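Long-range contacts in malonyl CoA:acyl carrier protein malonyltransferase (PDB 1NM2), which probably transfers the malonyl group from malonyl-CoA to holo-acyl carrier protein, a step of fatty acid biosynthesis: residues N162-G167 / N254-D259; V230-G235 / D259-T264. All blocks are in the same frame, centred on the assembly; numbering follows the deposited sequence.

Interactions 1 and 2 lie side by side, their centres about 8 Å apart; segments 254-259 and 259-264 are consecutive and share Asp259, while their partners 162-167 and 230-235 come from separate parts of the chain. Both use helix 258-267. Interaction 1 brings the first turn of that helix, and the short strand before it, against strand 159-165 of the mixed sheet; it is only partly buried, and main-chain bonds and an arginine-aspartate pair mark it. Interaction 2 is the more deeply enclosed: the next turn of the helix packs on the loop after strand 228-229 of the parallel sheet, through methyl groups, a thiol and one hydroxyl. Arg257 N and Asn232 O, 2.8 Å apart in a probable hydrogen bond, connect the contacts directly.

Interaction 1 (N162-G167 / N254-D259)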
ATOM      1  N   ASN A 162       4.591   1.146 -11.032  1.00 18.45           N
ATOM      2  CA  ASN A 162       5.146   1.573  -9.755  1.00 18.90           C
ATOM      3  C   ASN A 162       6.380   2.433  -9.979  1.00 18.68           C
ATOM      4  O   ASN A 162       7.319   2.009 -10.654  1.00 19.04           O
ATOM      5  CB  ASN A 162       5.600   0.377  -8.905  1.00 19.26           C
ATOM      6  CG  ASN A 162       4.499  -0.216  -8.039  1.00 18.22           C
ATOM      7  OD1 ASN A 162       4.796  -0.937  -7.092  1.00 22.76           O
ATOM      8  ND2 ASN A 162       3.244   0.056  -8.360  1.00 16.31           N
ATOM      9  N   VAL A 163       6.369   3.640  -9.427  1.00 17.97           N
ATOM     10  CA  VAL A 163       7.530   4.531  -9.476  1.00 18.30           C
ATOM     11  C   VAL A 163       7.720   4.758  -7.981  1.00 18.05           C
ATOM     12  O   VAL A 163       7.116   5.654  -7.389  1.00 18.40           O
ATOM     13  CB  VAL A 163       7.229   5.853 -10.196  1.00 17.29           C
ATOM     14  CG1 VAL A 163       8.490   6.716 -10.243  1.00 17.67           C
ATOM     15  CG2 VAL A 163       6.756   5.565 -11.618  1.00 17.43           C
ATOM     16  N   ASN A 164       8.547   3.917  -7.375  1.00 18.04           N
ATOM     17  CA  ASN A 164       8.758   3.946  -5.933  1.00 18.85           C
ATOM     18  C   ASN A 164       9.870   4.779  -5.331  1.00 19.54           C
ATOM     19  O   ASN A 164      10.055   4.757  -4.116  1.00 20.47           O
ATOM     20  CB  ASN A 164       8.881   2.512  -5.429  1.00 17.76           C
ATOM     21  CG  ASN A 164       7.665   1.683  -5.767  1.00 17.54           C
ATOM     22  OD1 ASN A 164       6.542   2.188  -5.752  1.00 19.81           O
ATOM     23  ND2 ASN A 164       7.874   0.410  -6.067  1.00 15.13           N
ATOM     24  N   GLY A 165      10.602   5.515  -6.157  1.00 20.73           N
ATOM     25  CA  GLY A 165      11.677   6.334  -5.632  1.00 22.27           C
ATOM     26  C   GLY A 165      12.971   5.555  -5.527  1.00 23.69           C
ATOM     27  O   GLY A 165      12.982   4.335  -5.695  1.00 23.60           O
ATOM     28  N   ALA A 166      14.063   6.257  -5.237  1.00 23.92           N
ATOM     29  CA  ALA A 166      15.363   5.616  -5.130  1.00 25.72           C
ATOM     30  C   ALA A 166      15.670   4.935  -6.461  1.00 27.39           C
ATOM     31  O   ALA A 166      16.393   3.943  -6.511  1.00 27.85           O
ATOM     32  CB  ALA A 166      15.357   4.598  -3.999  1.00 27.67           C
ATOM     33  N   GLY A 167      15.093   5.479  -7.532  1.00 28.00           N
ATOM     34  CA  GLY A 167      15.302   4.944  -8.867  1.00 26.99           C
ATOM     35  C   GLY A 167      14.574   3.651  -9.194  1.00 25.68           C
ATOM     36  O   GLY A 167      14.770   3.093 -10.274  1.00 26.74           O
ATOM     37  N   ASN A 254      -4.207   3.283 -12.098  1.00 15.99           N
ATOM     38  CA  ASN A 254      -3.239   4.351 -12.334  1.00 17.24           C
ATOM     39  C   ASN A 254      -1.912   4.019 -11.648  1.00 15.45           C
ATOM     40  O   ASN A 254      -1.890   3.372 -10.604  1.00 15.92           O
ATOM     41  CB  ASN A 254      -3.762   5.684 -11.770  1.00 17.43           C
ATOM     42  CG  ASN A 254      -4.724   6.399 -12.709  1.00 20.75           C
ATOM     43  OD1 ASN A 254      -5.448   7.303 -12.287  1.00 24.49           O
ATOM     44  ND2 ASN A 254      -4.720   6.023 -13.981  1.00 21.00           N
ATOM     45  N   PRO A 255      -0.787   4.469 -12.226  1.00 15.49           N
ATOM     46  CA  PRO A 255       0.541   4.213 -11.648  1.00 14.69           C
ATOM     47  C   PRO A 255       0.661   4.720 -10.203  1.00 15.20           C
ATOM     48  O   PRO A 255       0.028   5.710  -9.830  1.00 14.15           O
ATOM     49  CB  PRO A 255       1.474   4.980 -12.582  1.00 12.62           C
ATOM     50  CG  PRO A 255       0.765   4.897 -13.912  1.00 13.63           C
ATOM     51  CD  PRO A 255      -0.672   5.177 -13.517  1.00 15.73           C
ATOM     52  N   VAL A 256       1.476   4.041  -9.400  1.00 15.95           N
ATOM     53  CA  VAL A 256       1.703   4.443  -8.014  1.00 16.07           C
ATOM     54  C   VAL A 256       2.946   5.336  -7.985  1.00 16.89           C
ATOM     55  O   VAL A 256       4.066   4.860  -8.173  1.00 14.74           O
ATOM     56  CB  VAL A 256       1.959   3.221  -7.092  1.00 18.62           C
ATOM     57  CG1 VAL A 256       2.379   3.692  -5.708  1.00 17.66           C
ATOM     58  CG2 VAL A 256       0.696   2.356  -6.989  1.00 18.22           C
ATOM     59  N   ARG A 257       2.750   6.631  -7.760  1.00 14.00           N
ATOM     60  CA  ARG A 257       3.877   7.549  -7.713  1.00 14.93           C
ATOM     61  C   ARG A 257       4.347   7.753  -6.283  1.00 14.36           C
ATOM     62  O   ARG A 257       4.198   8.839  -5.718  1.00 14.55           O
ATOM     63  CB  ARG A 257       3.505   8.896  -8.342  1.00 15.97           C
ATOM     64  CG  ARG A 257       3.254   8.809  -9.847  1.00 20.16           C
ATOM     65  CD  ARG A 257       4.453   8.191 -10.561  1.00 20.95           C
ATOM     66  NE  ARG A 257       5.654   9.009 -10.416  1.00 23.23           N
ATOM     67  CZ  ARG A 257       5.857  10.162 -11.049  1.00 26.10           C
ATOM     68  NH1 ARG A 257       6.982  10.843 -10.853  1.00 25.32           N
ATOM     69  NH2 ARG A 257       4.945  10.627 -11.892  1.00 26.57           N
ATOM     70  N   TRP A 258       4.914   6.702  -5.702  1.00 13.26           N
ATOM     71  CA  TRP A 258       5.409   6.778  -4.334  1.00 15.30           C
ATOM     72  C   TRP A 258       6.595   7.735  -4.284  1.00 16.81           C
ATOM     73  O   TRP A 258       6.879   8.335  -3.244  1.00 18.19           O
ATOM     74  CB  TRP A 258       5.828   5.397  -3.824  1.00 15.08           C
ATOM     75  CG  TRP A 258       6.149   5.416  -2.358  1.00 15.62           C
ATOM     76  CD1 TRP A 258       7.373   5.232  -1.775  1.00 16.83           C
ATOM     77  CD2 TRP A 258       5.237   5.699  -1.295  1.00 15.60           C
ATOM     78  NE1 TRP A 258       7.279   5.390  -0.409  1.00 16.89           N
ATOM     79  CE2 TRP A 258       5.977   5.674  -0.088  1.00 15.50           C
ATOM     80  CE3 TRP A 258       3.863   5.976  -1.242  1.00 14.60           C
ATOM     81  CZ2 TRP A 258       5.387   5.914   1.159  1.00 16.49           C
ATOM     82  CZ3 TRP A 258       3.276   6.217  -0.003  1.00 16.85           C
ATOM     83  CH2 TRP A 258       4.041   6.181   1.183  1.00 16.23           C
ATOM     84  N   ASP A 259       7.280   7.881  -5.417  1.00 16.60           N
ATOM     85  CA  ASP A 259       8.414   8.793  -5.499  1.00 17.83           C
ATOM     86  C   ASP A 259       7.958  10.216  -5.160  1.00 17.78           C
ATOM     87  O   ASP A 259       8.600  10.927  -4.379  1.00 18.02           O
ATOM     88  CB  ASP A 259       9.024   8.771  -6.912  1.00 19.44           C
ATOM     89  CG  ASP A 259       8.046   9.224  -7.985  1.00 20.71           C
ATOM     90  OD1 ASP A 259       8.467   9.992  -8.878  1.00 21.62           O
ATOM     91  OD2 ASP A 259       6.863   8.810  -7.950  1.00 19.54           O
TER
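Val163 lays its isopropyl group along the bent chain of Arg257 and against the carboxylate of Asp259. Its CG2 meets Arg257 CD at 3.6 Å, while its CB approaches Arg257 NE obliquely. Val163 CG1, anti to the backbone N (chi1 -179°), is thereby directed at Asp259 and lies 3.4 Å from its carboxylate carbon CG. That carboxylate is fixed by Arg257 in a side-on, two-nitrogen grip: NH1 gives a 2.6 Å bond, in the guanidinium plane, to the syn lone pair of Asp259 OD1, and NE bonds OD2, which is tilted out of the guanidinium plane. With an alanine at Asp259, the Arg257 guanidinium would probably lose its acidic mate and be free to swing off Val163. Residues 162-165 and 256-259 run in nearly the same direction, 10° apart, and the parallel bridge of Asn162 with Val256 adds the short, weakly bonded strand 256-257 to the edge of the mixed sheet. Val163 N donates to Val256 O at 2.9 Å, nearly straight (169°); Val163 O accepts from Asp259 N at 3.0 Å, tying the strand to the first turn of helix 258-267. On the other face, Asn162 ND2 lies 3.6 Å from Val256 CB. Asn164 OD1, which is hydrogen-bonded to His97 NE2, lies 3.8 Å from Trp258 CB, and Asn164 O meets the indole edge in its plane, 3.6 Å from CD1.

Interaction 2 (V230-G235 / D259-T264); sequences VSNKDG and DLCMET
The main chains of the 230-235 loop and helix 258-267 come nearest at Gly235 and Cys261, whose CA atoms are 4.1 Å apart. The loop follows strand 228-229, at the edge of the parallel sheet of this alpha/beta hydrolase-like core, and contains an ST turn in which Ser231 OG accepts from Lys233 N. Gly235 has positive phi (68°), and a CB there would clash with Leu260 CB; its bare CA instead sits 3.8 Å from that atom. Leu260 continues over the neighbouring peptide, with CD1 3.7 Å from Asp234 O. Cys261 turns its SG anti to its own carbonyl carbon (chi1 -71°), bringing the sulfur to 3.4 Å from Ser231 O and under a weak hydrogen bond from Asn232 ND2. Stronger partners hold that amide: OD1 accepts from Ser98 N and ND2 also donates to Gly96 O, both in what is probably the nucleophile elbow. Val230 spans two helix residues, CG1 touching Cys261 SG at 3.9 Å and CG2 meeting Thr264 CG2 tip to tip. The threonine's other branch, OG1, is modelled only 2.4 Å from Gly235 O, a hydrogen bond so short that its exact length is doubtful.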
ATOM      1  N   VAL A 230      -1.564  12.418   1.828  1.00 17.89           N
ATOM      2  CA  VAL A 230      -0.766  12.457   0.601  1.00 17.68           C
ATOM      3  C   VAL A 230      -1.164  11.307  -0.320  1.00 18.00           C
ATOM      4  O   VAL A 230      -1.122  10.142   0.083  1.00 17.03           O
ATOM      5  CB  VAL A 230       0.743  12.359   0.925  1.00 17.20           C
ATOM      6  CG1 VAL A 230       1.567  12.440  -0.357  1.00 17.51           C
ATOM      7  CG2 VAL A 230       1.140  13.484   1.871  1.00 17.03           C
ATOM      8  N   SER A 231      -1.516  11.641  -1.560  1.00 16.98           N
ATOM      9  CA  SER A 231      -1.978  10.659  -2.548  1.00 16.88           C
ATOM     10  C   SER A 231      -0.972  10.079  -3.551  1.00 16.66           C
ATOM     11  O   SER A 231      -0.120  10.792  -4.092  1.00 16.88           O
ATOM     12  CB  SER A 231      -3.167  11.261  -3.314  1.00 14.54           C
ATOM     13  OG  SER A 231      -3.512  10.498  -4.459  1.00 16.58           O
ATOM     14  N   ASN A 232      -1.116   8.776  -3.808  1.00 16.75           N
ATOM     15  CA  ASN A 232      -0.274   8.017  -4.742  1.00 17.64           C
ATOM     16  C   ASN A 232      -0.327   8.504  -6.186  1.00 17.00           C
ATOM     17  O   ASN A 232       0.627   8.334  -6.942  1.00 17.03           O
ATOM     18  CB  ASN A 232      -0.694   6.546  -4.766  1.00 17.41           C
ATOM     19  CG  ASN A 232      -0.175   5.761  -3.591  1.00 17.58           C
ATOM     20  OD1 ASN A 232      -0.399   4.559  -3.506  1.00 18.59           O
ATOM     21  ND2 ASN A 232       0.522   6.429  -2.678  1.00 16.72           N
ATOM     22  N   LYS A 233      -1.464   9.060  -6.579  1.00 16.43           N
ATOM     23  CA  LYS A 233      -1.652   9.529  -7.949  1.00 19.50           C
ATOM     24  C   LYS A 233      -0.592  10.512  -8.427  1.00 17.57           C
ATOM     25  O   LYS A 233      -0.007  10.342  -9.493  1.00 17.40           O
ATOM     26  CB  LYS A 233      -3.037  10.177  -8.090  1.00 19.30           C
ATOM     27  CG  LYS A 233      -3.240  11.002  -9.358  1.00 23.20           C
ATOM     28  CD  LYS A 233      -4.142  10.296 -10.349  1.00 24.92           C
ATOM     29  CE  LYS A 233      -4.666  11.258 -11.413  1.00 25.71           C
ATOM     30  NZ  LYS A 233      -3.573  11.911 -12.181  1.00 25.08           N
ATOM     31  N   ASP A 234      -0.348  11.537  -7.625  1.00 17.76           N
ATOM     32  CA  ASP A 234       0.587  12.582  -7.995  1.00 19.24           C
ATOM     33  C   ASP A 234       1.355  13.143  -6.798  1.00 19.75           C
ATOM     34  O   ASP A 234       1.970  14.201  -6.896  1.00 20.52           O
ATOM     35  CB  ASP A 234      -0.202  13.701  -8.660  1.00 18.38           C
ATOM     36  CG  ASP A 234      -1.358  14.172  -7.800  1.00 19.70           C
ATOM     37  OD1 ASP A 234      -2.223  14.906  -8.313  1.00 20.52           O
ATOM     38  OD2 ASP A 234      -1.401  13.806  -6.602  1.00 17.83           O
ATOM     39  N   GLY A 235       1.301  12.443  -5.669  1.00 20.21           N
ATOM     40  CA  GLY A 235       2.004  12.902  -4.482  1.00 20.38           C
ATOM     41  C   GLY A 235       1.452  14.177  -3.861  1.00 21.35           C
ATOM     42  O   GLY A 235       2.114  14.806  -3.034  1.00 20.51           O
ATOM     43  N   ASP A 259       7.280   7.881  -5.417  1.00 16.60           N
ATOM     44  CA  ASP A 259       8.414   8.793  -5.499  1.00 17.83           C
ATOM     45  C   ASP A 259       7.958  10.216  -5.160  1.00 17.78           C
ATOM     46  O   ASP A 259       8.600  10.927  -4.379  1.00 18.02           O
ATOM     47  CB  ASP A 259       9.024   8.771  -6.912  1.00 19.44           C
ATOM     48  CG  ASP A 259       8.046   9.224  -7.985  1.00 20.71           C
ATOM     49  OD1 ASP A 259       8.467   9.992  -8.878  1.00 21.62           O
ATOM     50  OD2 ASP A 259       6.863   8.810  -7.950  1.00 19.54           O
ATOM     51  N   LEU A 260       6.838  10.624  -5.747  1.00 17.13           N
ATOM     52  CA  LEU A 260       6.296  11.957  -5.515  1.00 17.28           C
ATOM     53  C   LEU A 260       5.759  12.113  -4.098  1.00 16.67           C
ATOM     54  O   LEU A 260       5.758  13.209  -3.546  1.00 17.75           O
ATOM     55  CB  LEU A 260       5.193  12.259  -6.532  1.00 17.44           C
ATOM     56  CG  LEU A 260       5.710  12.308  -7.975  1.00 18.14           C
ATOM     57  CD1 LEU A 260       4.566  12.587  -8.938  1.00 17.36           C
ATOM     58  CD2 LEU A 260       6.785  13.380  -8.079  1.00 15.73           C
ATOM     59  N   CYS A 261       5.286  11.020  -3.514  1.00 18.16           N
ATOM     60  CA  CYS A 261       4.779  11.084  -2.156  1.00 17.14           C
ATOM     61  C   CYS A 261       5.943  11.433  -1.223  1.00 17.67           C
ATOM     62  O   CYS A 261       5.797  12.259  -0.319  1.00 18.00           O
ATOM     63  CB  CYS A 261       4.145   9.747  -1.760  1.00 14.81           C
ATOM     64  SG  CYS A 261       2.575   9.413  -2.604  1.00 18.04           S
ATOM     65  N   MET A 262       7.099  10.815  -1.446  1.00 18.22           N
ATOM     66  CA  MET A 262       8.268  11.091  -0.614  1.00 18.63           C
ATOM     67  C   MET A 262       8.776  12.511  -0.844  1.00 19.17           C
ATOM     68  O   MET A 262       9.267  13.148   0.087  1.00 20.14           O
ATOM     69  CB  MET A 262       9.390  10.067  -0.868  1.00 19.21           C
ATOM     70  CG  MET A 262       9.082   8.659  -0.310  1.00 19.62           C
ATOM     71  SD  MET A 262      10.497   7.522  -0.225  1.00 20.49           S
ATOM     72  CE  MET A 262      10.746   7.162  -1.971  1.00 19.42           C
ATOM     73  N   GLU A 263       8.662  13.004  -2.078  1.00 19.53           N
ATOM     74  CA  GLU A 263       9.080  14.369  -2.391  1.00 21.34           C
ATOM     75  C   GLU A 263       8.211  15.331  -1.577  1.00 20.35           C
ATOM     76  O   GLU A 263       8.684  16.343  -1.066  1.00 18.99           O
ATOM     77  CB  GLU A 263       8.897  14.670  -3.883  1.00 24.37           C
ATOM     78  CG  GLU A 263       9.893  13.981  -4.801  1.00 29.67           C
ATOM     79  CD  GLU A 263      11.324  14.403  -4.519  1.00 33.40           C
ATOM     80  OE1 GLU A 263      11.566  15.624  -4.388  1.00 35.26           O
ATOM     81  OE2 GLU A 263      12.203  13.516  -4.432  1.00 35.39           O
ATOM     82  N   THR A 264       6.928  15.003  -1.465  1.00 20.15           N
ATOM     83  CA  THR A 264       5.997  15.826  -0.707  1.00 18.73           C
ATOM     84  C   THR A 264       6.327  15.777   0.789  1.00 19.43           C
ATOM     85  O   THR A 264       6.219  16.790   1.487  1.00 19.01           O
ATOM     86  CB  THR A 264       4.548  15.367  -0.966  1.00 19.24           C
ATOM     87  OG1 THR A 264       4.171  15.766  -2.290  1.00 15.89           O
ATOM     88  CG2 THR A 264       3.581  15.976   0.040  1.00 17.94           C
TER